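Side-chain contacts in probable endonuclease 4 (Thermotoga maritima, PDB 4HNO), which probably cleaves the phosphodiester backbone of DNA at apurinic or apyrimidinic sites during base excision repair, using a cluster of metal ions: residues Thr53-Lys56 / Arg57-Lys61; Val20-Asp23 / Thr24-Ile27; Met11-Ser14 / Lys15-Arg19; Gly63-Trp66 / Glu67-Phe70; Leu94-Glu97 / Val98-Arg102. One frame throughout, in Å; residues are numbered along the deposited sequence.

Contact 1: Thr53-Lys56 / Arg57-Lys61; sequences TKFK and REMKK
Met59 lays its CG methylene over one face of the Phe55 ring. CG stands 3.9 Å from the centroid of that ring, 17° off its normal, so this is a CH-pi contact. The Met59 sulfur follows obliquely. SD is 3.9 Å from CZ of Phe55, a Met-aromatic contact. The two side chains run side by side and point the same way. Bends at chi2 and chi3 of Met59 carry its CE methyl on past the ring, toward Ala69.

On another side of the helix, in the modelled conformers, NH2 of Arg57 rests on the Lys54 chain, 3.3 Å from Lys54 CG. Its guanidinium turns one face to Lys54 CA. A bend at chi3 (65°) turns the arginine back along the helix. A bound sulfate, probably from the crystallisation liquor, takes up both cationic ends and would offset their like charges.

Behind these groups lie i to i+4 backbone bonds. One joins Met59 N to Phe55 O at 2.9 Å and sets the spacing of Phe55 and Met59. Phe32 and Trp66 pack on the buried side. The segment belongs to helix 49-61, in the beta-alpha-beta unit between strands 31-34 and 69-72 of the TIM barrel.

Contact 2: Val20-Asp23 / Thr24-Ile27; sequences VPQD and TVNI
The Gln22 and Asn26 amides lie one turn apart on the helix, with their planes only 20° from parallel. They meet through NE2 of Gln22 and OD1 of Asn26, 3.0 Å apart. The bond is weak, because its N-H...O angle is only 120°. CG of Gln22 comes within 3.7 Å of ND2 of Asn26. The bend at chi2 of Gln22 brings the amide back toward Asn26, although the side chain starts out away from it.

The other polar end of Asn26 is held through water. ND2 donates to water 1 at 2.9 Å. That water donates in turn to OD1 of the Asp23 carboxylate at 2.7 Å. The water thus ties two side chains three residues apart.

Residues 20-26 are the whole of this short helix, which links strands 7-10 and 31-34 in a beta-alpha-beta unit of the TIM barrel. Its buried side carries Val20 and Thr24, which both touch Phe32 of strand 31-34.

Thr24 OG1 donates to Val20 O at 2.9 Å. The hydroxyl approaches from above the carbonyl plane, 41° out of it. The same oxygen also accepts from Thr24 N, so two bonds grip it. Thr24 has OG1 beside its own backbone N, which turns the hydroxyl back to the preceding turn. CG1 of Val20 packs 3.9 Å from this OG1. Ile27 N donates to Asp23 O at 3.1 Å. The Ile27 side chain reaches Ala272 and Ile275 of helix 268-284.

Contact 3: Met11-Ser14 / Lys15-Arg19; sequences MPIS and KGFDR
Ile13 lies alongside the Phe17 ring, and both side chains point the same way. CB of Ile13 begins the contact, 4.1 Å from CD2 of Phe17. The CG2 branch comes nearer, 3.7 Å from the same CD2. It meets the ring obliquely. The other branch ends in CD1, which touches CE2 of Phe17 at 3.9 Å. Ile13 holds CG1 between its backbone N and carbonyl carbon (chi1 60°). This spreads its branches along one side of the ring, from CD2 to CZ. Both residues also pack on Ile34 of strand 31-34.

The backbone beneath is a type I beta turn from Ile13 to Gly16. Its closing bond runs from Gly16 N to Ile13 O, at 2.8 Å. The turn lies in the loop between strand 7-10 and helix 20-26 of the barrel. Gly16 takes phi 116° and psi 144°, a conformation that suits a residue without CB.

Water 2 spans the turn. It donates to Pro12 O and to Gly16 O, each at 2.9 Å, and accepts a weak bond from Lys15 N.

Contact 4: Gly63-Trp66 / Glu67-Phe70; sequences GIDW and ENAF
Asp65 and Asn68 stack their flat ends, the carboxylate and amide planes 26° apart. The side chains themselves run at a slant to each other. Asp65 CB lies 3.7 Å from ND2 of Asn68. Water 3 joins the outer ends: it donates to OD1 of Asp65 and accepts from ND2 of Asn68, at 3.0 Å each.

The other carboxylate oxygen turns to the backbone. OD2 of Asp65 accepts from Glu67 N at 2.9 Å, and the N-H points well at it (162°). The donor comes from above the carboxylate plane, 39° out of it. Asp65 has CG anti to its own backbone N, which swings the carboxylate forward over the following residues. This bond, from an aspartate side chain to the backbone N two residues on, is characteristic of an Asx turn. Asp65 O also accepts from Asn68 N at 2.9 Å, so one residue holds the bend at two points.

The Glu67 carboxylate is turned steeply against that of Asp65. Its OE1 forms a hydrogen bond with Tyr108 and its OE2 a salt bridge with Arg107, which would partly balance its charge. Water 4 lies at the edge of the Trp66 ring, in its plane. It donates to Trp66 O and Ala69 O, both at 2.7 Å.

The bend begins after a Schellman motif at Gly63, where helix 49-61 ends. It leads into strand 69-72. Trp66 and Ala69 pack back on Met59 of that helix, and Phe70 pairs through its backbone with strand 31-34.

Contact 5: Leu94-Glu97 / Val98-Arg102; sequences LKKE and VEICR
Leu94 O receives the backbone N-H of Val98, at 2.9 Å from Val98 N. CG2 of Val98 also sits against this oxygen, 3.4 Å away. The Leu94 side chain packs on Leu109 and Ile111.

Lys95 repeats the pattern. Its O accepts from Glu99 N at 3.0 Å, and CG of Glu99 lies 3.4 Å from the same Lys95 O. The lysine chain is extended, and its NZ forms a salt bridge with Glu92.

Lys96 makes the side-chain contact of the segment. Its CD methylene lies 3.9 Å from CG1 of Ile100, and the two chains cross at a slant. Lys96 is bent at chi2, chi3 and chi4, each near 60°. The curled chain offers its CG and CD to the isoleucine and sends NZ to Ala44 O. Beneath it, Ile100 N donates to Lys96 O at 2.8 Å, nearly in line with the carbonyl.

Glu97 O accepts from Cys101 N at 3.0 Å, with an almost straight N-H (171°). Its buried carboxylate is well satisfied: OE2 bonds Ser73, while OE1 bonds His37 and Gly74 N. The Glu97 side chain lies about 7 Å from that of the zinc ligand His72.

The segment lies in the C-terminal half of helix 84-104, between strands 69-72 and 108-115. Leu94 and Val98 pack on Leu109 of strand 108-115 and on Val135 of helix 121-136.

Overall arrangement
Contacts 1, 2 and 5 lie on three helices of the TIM barrel. Contact 3 lies in a loop, and contact 4 runs from a loop into strand 69-72. Contact 5 is the buried one, contacts 1, 2 and 4 are partly buried, and contact 3 is at the surface. Packing joins the first four: Met59 of contact 1 meets Pro21 of contact 2 and Trp66 of contact 4, and Met11 of contact 3 reaches Asp23 of contact 2. Contact 5 touches none of them. The chemistry differs too. Contact 1 sets a methionine, contact 3 an isoleucine, against a phenylalanine ring. Contacts 2 and 4 use amides, carboxylates and waters. Contact 5 buries a carboxylate near a zinc ligand.

Contact 1: Thr53-Lys56 / Arg57-Lys61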
loop_
_atom_site.group_PDB
_atom_site.type_symbol
_atom_site.label_atom_id
_atom_site.label_comp_id
_atom_site.label_asym_id
_atom_site.label_seq_id
_atom_site.Cartn_x
_atom_site.Cartn_y
_atom_site.Cartn_z
ATOM N N THR A 53 20.207 -2.380 12.624
ATOM C CA THR A 53 20.240 -1.901 13.998
ATOM C C THR A 53 20.026 -0.399 14.051
ATOM O O THR A 53 19.285 0.106 14.880
ATOM C CB THR A 53 21.569 -2.285 14.631
ATOM O OG1 THR A 53 21.644 -3.712 14.678
ATOM C CG2 THR A 53 21.702 -1.709 16.020
ATOM N N LYS A 54 20.682 0.338 13.160
ATOM C CA LYS A 54 20.550 1.790 13.163
ATOM C C LYS A 54 19.102 2.194 12.850
ATOM O O LYS A 54 18.578 3.137 13.417
ATOM C CB LYS A 54 21.532 2.425 12.184
ATOM C CG LYS A 54 21.662 3.907 12.394
ATOM C CD LYS A 54 22.867 4.482 11.674
ATOM C CE LYS A 54 22.942 5.992 11.855
ATOM N NZ LYS A 54 24.079 6.589 11.103
ATOM N N PHE A 55 18.488 1.492 11.903
ATOM C CA PHE A 55 17.083 1.739 11.593
ATOM C C PHE A 55 16.203 1.546 12.824
ATOM O O PHE A 55 15.381 2.400 13.149
ATOM C CB PHE A 55 16.644 0.831 10.444
ATOM C CG PHE A 55 15.167 0.877 10.174
ATOM C CD1 PHE A 55 14.585 1.995 9.605
ATOM C CD2 PHE A 55 14.365 -0.186 10.500
ATOM C CE1 PHE A 55 13.231 2.037 9.358
ATOM C CE2 PHE A 55 13.011 -0.146 10.262
ATOM C CZ PHE A 55 12.449 0.955 9.700
ATOM N N LYS A 56 16.388 0.428 13.517
ATOM C CA LYS A 56 15.598 0.173 14.709
ATOM C C LYS A 56 15.865 1.230 15.783
ATOM O O LYS A 56 14.947 1.641 16.498
ATOM C CB LYS A 56 15.885 -1.212 15.266
ATOM C CG LYS A 56 15.367 -2.315 14.360
ATOM C CD LYS A 56 15.859 -3.661 14.796
ATOM C CE LYS A 56 15.312 -4.746 13.882
ATOM N NZ LYS A 56 15.858 -6.037 14.275
ATOM N N ARG A 57 17.109 1.668 15.910
ATOM C CA ARG A 57 17.461 2.678 16.896
ATOM C C ARG A 57 16.713 3.981 16.609
ATOM O O ARG A 57 16.171 4.609 17.504
ATOM C CB ARG A 57 18.964 2.890 16.888
ATOM C CG ARG A 57 19.428 3.742 18.033
ATOM C CD ARG A 57 20.895 3.778 18.156
ATOM N NE ARG A 57 21.579 4.412 17.036
ATOM C CZ ARG A 57 22.495 3.823 16.269
ATOM N NH1 ARG A 57 22.795 2.537 16.423
ATOM N NH2 ARG A 57 23.088 4.512 15.305
ATOM N N GLU A 58 16.702 4.379 15.345
ATOM C CA GLU A 58 16.024 5.598 14.940
ATOM C C GLU A 58 14.509 5.496 15.078
ATOM O O GLU A 58 13.847 6.461 15.418
ATOM C CB GLU A 58 16.454 5.970 13.535
ATOM C CG GLU A 58 17.885 6.467 13.462
ATOM C CD GLU A 58 18.070 7.850 14.071
ATOM O OE1 GLU A 58 17.206 8.722 13.866
ATOM O OE2 GLU A 58 19.079 8.066 14.761
ATOM N N MET A 59 13.953 4.312 14.797
ATOM C CA MET A 59 12.542 4.077 15.036
ATOM C C MET A 59 12.203 4.316 16.500
ATOM O O MET A 59 11.175 4.920 16.833
ATOM C CB MET A 59 12.154 2.654 14.638
ATOM C CG MET A 59 12.105 2.430 13.147
ATOM S SD MET A 59 10.664 3.177 12.355
ATOM C CE MET A 59 9.379 2.056 12.884
ATOM N N LYS A 60 13.058 3.827 17.381
ATOM C CA LYS A 60 12.834 3.994 18.807
ATOM C C LYS A 60 12.976 5.470 19.196
ATOM O O LYS A 60 12.123 6.023 19.889
ATOM C CB LYS A 60 13.806 3.126 19.608
ATOM C CG LYS A 60 13.512 3.121 21.089
ATOM C CD LYS A 60 14.556 2.327 21.852
ATOM C CE LYS A 60 14.340 2.324 23.353
ATOM N NZ LYS A 60 13.137 1.582 23.750
ATOM N N LYS A 61 14.044 6.107 18.730
ATOM C CA LYS A 61 14.298 7.500 19.067
ATOM C C LYS A 61 13.110 8.377 18.713
ATOM O O LYS A 61 12.716 9.247 19.484
ATOM C CB LYS A 61 15.537 7.997 18.325
ATOM C CG LYS A 61 15.804 9.466 18.497
ATOM C CD LYS A 61 17.022 9.938 17.733
ATOM C CE LYS A 61 17.210 11.436 17.857
ATOM N NZ LYS A 61 18.358 11.906 17.035
#

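Contact 2: Val20-Asp23 / Thr24-Ile27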
loop_
_atom_site.group_PDB
_atom_site.type_symbol
_atom_site.label_atom_id
_atom_site.label_comp_id
_atom_site.label_asym_id
_atom_site.label_seq_id
_atom_site.Cartn_x
_atom_site.Cartn_y
_atom_site.Cartn_z
ATOM N N VAL A 20 14.899 7.340 7.547
ATOM C CA VAL A 20 13.472 7.414 7.308
ATOM C C VAL A 20 12.669 7.909 8.517
ATOM O O VAL A 20 11.788 8.741 8.346
ATOM C CB VAL A 20 12.946 6.091 6.710
ATOM C CG1 VAL A 20 11.421 6.124 6.611
ATOM C CG2 VAL A 20 13.571 5.863 5.339
ATOM N N PRO A 21 12.980 7.458 9.745
ATOM C CA PRO A 21 12.192 7.970 10.871
ATOM C C PRO A 21 12.306 9.489 11.049
ATOM O O PRO A 21 11.292 10.166 11.214
ATOM C CB PRO A 21 12.736 7.167 12.063
ATOM C CG PRO A 21 13.159 5.859 11.419
ATOM C CD PRO A 21 13.797 6.298 10.134
ATOM N N GLN A 22 13.521 10.024 11.006
ATOM C CA GLN A 22 13.689 11.475 11.115
ATOM C C GLN A 22 13.035 12.205 9.944
ATOM O O GLN A 22 12.416 13.247 10.120
ATOM C CB GLN A 22 15.171 11.840 11.172
ATOM C CG GLN A 22 15.438 13.335 11.216
ATOM C CD GLN A 22 15.103 13.948 12.555
ATOM O OE1 GLN A 22 15.886 13.852 13.487
ATOM N NE2 GLN A 22 13.933 14.559 12.662
ATOM N N ASP A 23 13.197 11.670 8.740
ATOM C CA ASP A 23 12.604 12.313 7.576
ATOM C C ASP A 23 11.073 12.343 7.707
ATOM O O ASP A 23 10.434 13.327 7.332
ATOM C CB ASP A 23 12.986 11.586 6.291
ATOM C CG ASP A 23 14.453 11.698 5.926
ATOM O OD1 ASP A 23 15.158 12.569 6.457
ATOM O OD2 ASP A 23 14.902 10.895 5.076
ATOM N N THR A 24 10.494 11.280 8.253
ATOM C CA THR A 24 9.061 11.191 8.481
ATOM C C THR A 24 8.612 12.270 9.453
ATOM O O THR A 24 7.664 13.021 9.190
ATOM C CB THR A 24 8.714 9.789 9.001
ATOM O OG1 THR A 24 8.919 8.836 7.955
ATOM C CG2 THR A 24 7.305 9.686 9.468
ATOM N N VAL A 25 9.301 12.369 10.580
ATOM C CA VAL A 25 8.959 13.390 11.554
ATOM C C VAL A 25 9.082 14.783 10.920
ATOM O O VAL A 25 8.245 15.667 11.143
ATOM C CB VAL A 25 9.870 13.259 12.793
ATOM C CG1 VAL A 25 9.762 14.466 13.707
ATOM C CG2 VAL A 25 9.534 11.988 13.539
ATOM N N ASN A 26 10.121 14.977 10.109
ATOM C CA ASN A 26 10.375 16.281 9.494
ATOM C C ASN A 26 9.312 16.721 8.506
ATOM O O ASN A 26 9.150 17.913 8.295
ATOM C CB ASN A 26 11.746 16.323 8.811
ATOM C CG ASN A 26 12.889 16.415 9.802
ATOM O OD1 ASN A 26 12.683 16.702 10.984
ATOM N ND2 ASN A 26 14.108 16.187 9.322
ATOM N N ILE A 27 8.601 15.782 7.896
ATOM C CA ILE A 27 7.488 16.165 7.022
ATOM C C ILE A 27 6.158 16.242 7.759
ATOM O O ILE A 27 5.140 16.525 7.133
ATOM C CB ILE A 27 7.348 15.272 5.763
ATOM C CG1 ILE A 27 6.901 13.843 6.088
ATOM C CG2 ILE A 27 8.630 15.312 4.951
ATOM C CD1 ILE A 27 6.477 13.052 4.849
HETATM O O HOH W 1 14.526 15.233 6.624
#

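Contact 3: Met11-Ser14 / Lys15-Arg19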
loop_
_atom_site.group_PDB
_atom_site.type_symbol
_atom_site.label_atom_id
_atom_site.label_comp_id
_atom_site.label_asym_id
_atom_site.label_seq_id
_atom_site.Cartn_x
_atom_site.Cartn_y
_atom_site.Cartn_z
ATOM N N MET A 11 8.636 7.121 1.414
ATOM C CA MET A 11 9.876 7.813 1.726
ATOM C C MET A 11 11.042 7.194 0.997
ATOM O O MET A 11 11.124 5.973 0.879
ATOM C CB MET A 11 10.167 7.716 3.227
ATOM C CG MET A 11 9.049 8.208 4.124
ATOM S SD MET A 11 8.590 9.932 3.902
ATOM C CE MET A 11 10.043 10.722 4.647
ATOM N N PRO A 12 12.009 8.010 0.577
ATOM C CA PRO A 12 13.190 7.472 -0.091
ATOM C C PRO A 12 14.132 6.764 0.879
ATOM O O PRO A 12 14.314 7.170 2.030
ATOM C CB PRO A 12 13.852 8.714 -0.672
ATOM C CG PRO A 12 13.398 9.817 0.205
ATOM C CD PRO A 12 12.017 9.479 0.624
ATOM N N ILE A 13 14.756 5.705 0.391
ATOM C CA ILE A 13 15.708 4.932 1.183
ATOM C C ILE A 13 17.155 5.098 0.721
ATOM O O ILE A 13 18.047 4.485 1.294
ATOM C CB ILE A 13 15.365 3.418 1.183
ATOM C CG1 ILE A 13 15.388 2.857 -0.235
ATOM C CG2 ILE A 13 14.028 3.182 1.868
ATOM C CD1 ILE A 13 15.320 1.349 -0.292
ATOM N N SER A 14 17.392 5.902 -0.305
ATOM C CA SER A 14 18.706 5.937 -0.946
ATOM C C SER A 14 19.827 6.410 -0.016
ATOM O O SER A 14 20.978 6.049 -0.220
ATOM C CB SER A 14 18.667 6.799 -2.212
ATOM O OG SER A 14 18.348 8.142 -1.904
ATOM N N LYS A 15 19.490 7.208 0.993
ATOM C CA LYS A 15 20.480 7.665 1.960
ATOM C C LYS A 15 20.552 6.763 3.189
ATOM O O LYS A 15 21.268 7.065 4.143
ATOM C CB LYS A 15 20.197 9.108 2.379
ATOM C CG LYS A 15 20.376 10.113 1.264
ATOM C CD LYS A 15 20.436 11.524 1.821
ATOM C CE LYS A 15 20.336 12.574 0.726
ATOM N NZ LYS A 15 19.700 13.827 1.227
ATOM N N GLY A 16 19.827 5.649 3.142
ATOM C CA GLY A 16 19.807 4.685 4.226
ATOM C C GLY A 16 18.432 4.557 4.859
ATOM O O GLY A 16 17.696 5.543 4.996
ATOM N N PHE A 17 18.096 3.338 5.267
ATOM C CA PHE A 17 16.837 3.114 5.936
ATOM C C PHE A 17 16.748 3.950 7.210
ATOM O O PHE A 17 15.682 4.427 7.578
ATOM C CB PHE A 17 16.658 1.638 6.311
ATOM C CG PHE A 17 16.479 0.714 5.141
ATOM C CD1 PHE A 17 17.427 -0.220 4.834
ATOM C CD2 PHE A 17 15.346 0.771 4.359
ATOM C CE1 PHE A 17 17.266 -1.085 3.774
ATOM C CE2 PHE A 17 15.181 -0.103 3.276
ATOM C CZ PHE A 17 16.147 -1.035 3.001
ATOM N N ASP A 18 17.873 4.098 7.907
ATOM C CA ASP A 18 17.877 4.758 9.197
ATOM C C ASP A 18 17.535 6.244 9.131
ATOM O O ASP A 18 17.216 6.801 10.172
ATOM C CB ASP A 18 19.212 4.573 9.890
ATOM C CG ASP A 18 20.332 5.104 9.074
ATOM O OD1 ASP A 18 20.806 4.354 8.206
ATOM O OD2 ASP A 18 20.684 6.279 9.244
ATOM N N ARG A 19 17.544 6.863 7.950
ATOM C CA ARG A 19 17.140 8.255 7.813
ATOM C C ARG A 19 15.623 8.427 7.808
ATOM O O ARG A 19 15.116 9.529 8.022
ATOM C CB ARG A 19 17.758 8.846 6.544
ATOM C CG ARG A 19 19.284 8.769 6.497
ATOM C CD ARG A 19 19.928 9.707 7.506
ATOM N NE ARG A 19 21.387 9.685 7.425
ATOM C CZ ARG A 19 22.104 10.426 6.586
ATOM N NH1 ARG A 19 21.502 11.256 5.743
ATOM N NH2 ARG A 19 23.427 10.336 6.587
HETATM O O HOH W 2 16.967 7.518 3.047
#

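Contact 4: Gly63-Trp66 / Glu67-Phe70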
loop_
_atom_site.group_PDB
_atom_site.type_symbol
_atom_site.label_atom_id
_atom_site.label_comp_id
_atom_site.label_asym_id
_atom_site.label_seq_id
_atom_site.Cartn_x
_atom_site.Cartn_y
_atom_site.Cartn_z
ATOM N N GLY A 63 10.021 7.405 18.136
ATOM C CA GLY A 63 8.760 6.939 18.659
ATOM C C GLY A 63 7.782 6.479 17.598
ATOM O O GLY A 63 6.581 6.567 17.802
ATOM N N ILE A 64 8.284 5.974 16.476
ATOM C CA ILE A 64 7.385 5.544 15.413
ATOM C C ILE A 64 6.712 4.229 15.782
ATOM O O ILE A 64 7.372 3.267 16.123
ATOM C CB ILE A 64 8.136 5.349 14.092
ATOM C CG1 ILE A 64 8.955 6.580 13.729
ATOM C CG2 ILE A 64 7.169 4.983 12.980
ATOM C CD1 ILE A 64 8.156 7.802 13.510
ATOM N N ASP A 65 5.394 4.195 15.670
ATOM C CA ASP A 65 4.613 3.002 15.929
ATOM C C ASP A 65 4.884 1.993 14.801
ATOM O O ASP A 65 4.702 2.305 13.622
ATOM C CB ASP A 65 3.141 3.424 15.960
ATOM C CG ASP A 65 2.183 2.332 16.409
ATOM O OD1 ASP A 65 1.086 2.690 16.894
ATOM O OD2 ASP A 65 2.460 1.133 16.226
ATOM N N TRP A 66 5.328 0.798 15.163
ATOM C CA TRP A 66 5.621 -0.227 14.164
ATOM C C TRP A 66 4.384 -0.689 13.379
ATOM O O TRP A 66 4.525 -1.293 12.330
ATOM C CB TRP A 66 6.311 -1.407 14.826
ATOM C CG TRP A 66 7.723 -1.096 15.219
ATOM C CD1 TRP A 66 8.161 -0.607 16.413
ATOM C CD2 TRP A 66 8.884 -1.241 14.404
ATOM N NE1 TRP A 66 9.522 -0.435 16.390
ATOM C CE2 TRP A 66 9.994 -0.842 15.173
ATOM C CE3 TRP A 66 9.101 -1.704 13.105
ATOM C CZ2 TRP A 66 11.291 -0.878 14.682
ATOM C CZ3 TRP A 66 10.392 -1.740 12.620
ATOM C CH2 TRP A 66 11.470 -1.349 13.413
ATOM N N GLU A 67 3.176 -0.385 13.859
ATOM C CA GLU A 67 1.974 -0.674 13.069
ATOM C C GLU A 67 1.745 0.339 11.969
ATOM O O GLU A 67 0.823 0.191 11.193
ATOM C CB GLU A 67 0.743 -0.728 13.958
ATOM C CG GLU A 67 0.685 -1.975 14.783
ATOM C CD GLU A 67 0.629 -3.215 13.927
ATOM O OE1 GLU A 67 -0.306 -3.324 13.098
ATOM O OE2 GLU A 67 1.541 -4.060 14.056
ATOM N N ASN A 68 2.592 1.357 11.912
ATOM C CA ASN A 68 2.461 2.439 10.956
ATOM C C ASN A 68 3.607 2.483 9.942
ATOM O O ASN A 68 3.749 3.491 9.248
ATOM C CB ASN A 68 2.413 3.798 11.666
ATOM C CG ASN A 68 1.251 3.943 12.659
ATOM O OD1 ASN A 68 0.398 3.064 12.858
ATOM N ND2 ASN A 68 1.236 5.098 13.301
ATOM N N ALA A 69 4.396 1.410 9.872
ATOM C CA ALA A 69 5.564 1.341 9.013
ATOM C C ALA A 69 5.377 0.183 8.043
ATOM O O ALA A 69 5.098 -0.944 8.458
ATOM C CB ALA A 69 6.828 1.144 9.853
ATOM N N PHE A 70 5.532 0.464 6.759
ATOM C CA PHE A 70 5.194 -0.488 5.721
ATOM C C PHE A 70 6.288 -0.544 4.667
ATOM O O PHE A 70 6.877 0.487 4.337
ATOM C CB PHE A 70 3.882 -0.046 5.006
ATOM C CG PHE A 70 2.741 0.183 5.940
ATOM C CD1 PHE A 70 2.555 1.418 6.538
ATOM C CD2 PHE A 70 1.842 -0.837 6.239
ATOM C CE1 PHE A 70 1.499 1.649 7.378
ATOM C CE2 PHE A 70 0.790 -0.621 7.085
ATOM C CZ PHE A 70 0.621 0.639 7.654
HETATM O O HOH W 3 -0.043 5.274 15.970
HETATM O O HOH W 4 6.220 -2.361 10.491
#

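Contact 5: Leu94-Glu97 / Val98-Arg102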
loop_
_atom_site.group_PDB
_atom_site.type_symbol
_atom_site.label_atom_id
_atom_site.label_comp_id
_atom_site.label_asym_id
_atom_site.label_seq_id
_atom_site.Cartn_x
_atom_site.Cartn_y
_atom_site.Cartn_z
ATOM N N LEU A 94 10.172 -12.088 -3.846
ATOM C CA LEU A 94 9.225 -11.752 -2.784
ATOM C C LEU A 94 9.637 -12.395 -1.459
ATOM O O LEU A 94 9.513 -11.758 -0.414
ATOM C CB LEU A 94 7.819 -12.149 -3.211
ATOM C CG LEU A 94 6.695 -11.623 -2.330
ATOM C CD1 LEU A 94 6.692 -10.135 -2.212
ATOM C CD2 LEU A 94 5.352 -12.092 -2.884
ATOM N N LYS A 95 10.148 -13.626 -1.490
ATOM C CA LYS A 95 10.681 -14.224 -0.270
ATOM C C LYS A 95 11.800 -13.359 0.305
ATOM O O LYS A 95 11.862 -13.133 1.512
ATOM C CB LYS A 95 11.225 -15.633 -0.507
ATOM C CG LYS A 95 10.229 -16.736 -0.770
ATOM C CD LYS A 95 10.912 -18.052 -1.170
ATOM C CE LYS A 95 9.934 -19.115 -1.555
ATOM N NZ LYS A 95 10.641 -20.291 -2.111
ATOM N N LYS A 96 12.710 -12.905 -0.558
ATOM C CA LYS A 96 13.777 -12.021 -0.107
ATOM C C LYS A 96 13.218 -10.717 0.480
ATOM O O LYS A 96 13.686 -10.259 1.509
ATOM C CB LYS A 96 14.750 -11.754 -1.260
ATOM C CG LYS A 96 15.732 -10.624 -1.025
ATOM C CD LYS A 96 16.604 -10.692 0.219
ATOM C CE LYS A 96 17.521 -11.887 0.293
ATOM N NZ LYS A 96 18.461 -11.917 -0.855
ATOM N N GLU A 97 12.199 -10.138 -0.161
ATOM C CA GLU A 97 11.614 -8.926 0.405
ATOM C C GLU A 97 11.008 -9.181 1.778
ATOM O O GLU A 97 11.130 -8.332 2.660
ATOM C CB GLU A 97 10.569 -8.359 -0.551
ATOM C CG GLU A 97 11.156 -7.808 -1.825
ATOM C CD GLU A 97 10.066 -7.179 -2.728
ATOM O OE1 GLU A 97 10.414 -6.375 -3.602
ATOM O OE2 GLU A 97 8.876 -7.536 -2.530
ATOM N N VAL A 98 10.363 -10.323 1.967
ATOM C CA VAL A 98 9.871 -10.675 3.298
ATOM C C VAL A 98 11.019 -10.735 4.294
ATOM O O VAL A 98 10.907 -10.244 5.414
ATOM C CB VAL A 98 9.075 -11.997 3.256
ATOM C CG1 VAL A 98 8.834 -12.529 4.666
ATOM C CG2 VAL A 98 7.761 -11.795 2.513
ATOM N N GLU A 99 12.138 -11.336 3.893
ATOM C CA GLU A 99 13.265 -11.426 4.781
ATOM C C GLU A 99 13.909 -10.070 5.062
ATOM O O GLU A 99 14.404 -9.853 6.174
ATOM C CB GLU A 99 14.225 -12.479 4.274
ATOM C CG GLU A 99 13.577 -13.908 4.386
ATOM C CD GLU A 99 13.180 -14.303 5.848
ATOM O OE1 GLU A 99 14.056 -14.223 6.740
ATOM O OE2 GLU A 99 12.020 -14.666 6.121
ATOM N N ILE A 100 13.902 -9.157 4.100
ATOM C CA ILE A 100 14.342 -7.800 4.357
ATOM C C ILE A 100 13.450 -7.158 5.417
ATOM O O ILE A 100 13.938 -6.549 6.376
ATOM C CB ILE A 100 14.345 -6.955 3.057
ATOM C CG1 ILE A 100 15.440 -7.431 2.106
ATOM C CG2 ILE A 100 14.490 -5.483 3.384
ATOM C CD1 ILE A 100 15.297 -6.963 0.677
ATOM N N CYS A 101 12.132 -7.271 5.229
ATOM C CA CYS A 101 11.218 -6.740 6.227
ATOM C C CYS A 101 11.512 -7.323 7.596
ATOM O O CYS A 101 11.585 -6.605 8.587
ATOM C CB CYS A 101 9.768 -7.045 5.846
ATOM S SG CYS A 101 9.146 -6.143 4.426
ATOM N N ARG A 102 11.667 -8.641 7.653
ATOM C CA ARG A 102 11.884 -9.319 8.924
ATOM C C ARG A 102 13.168 -8.803 9.582
ATOM O O ARG A 102 13.197 -8.604 10.787
ATOM C CB ARG A 102 11.908 -10.838 8.672
ATOM C CG ARG A 102 12.057 -11.749 9.865
ATOM C CD ARG A 102 10.802 -12.002 10.714
ATOM N NE ARG A 102 10.446 -10.826 11.488
ATOM C CZ ARG A 102 11.039 -10.481 12.626
ATOM N NH1 ARG A 102 10.635 -9.378 13.244
ATOM N NH2 ARG A 102 12.021 -11.211 13.168
#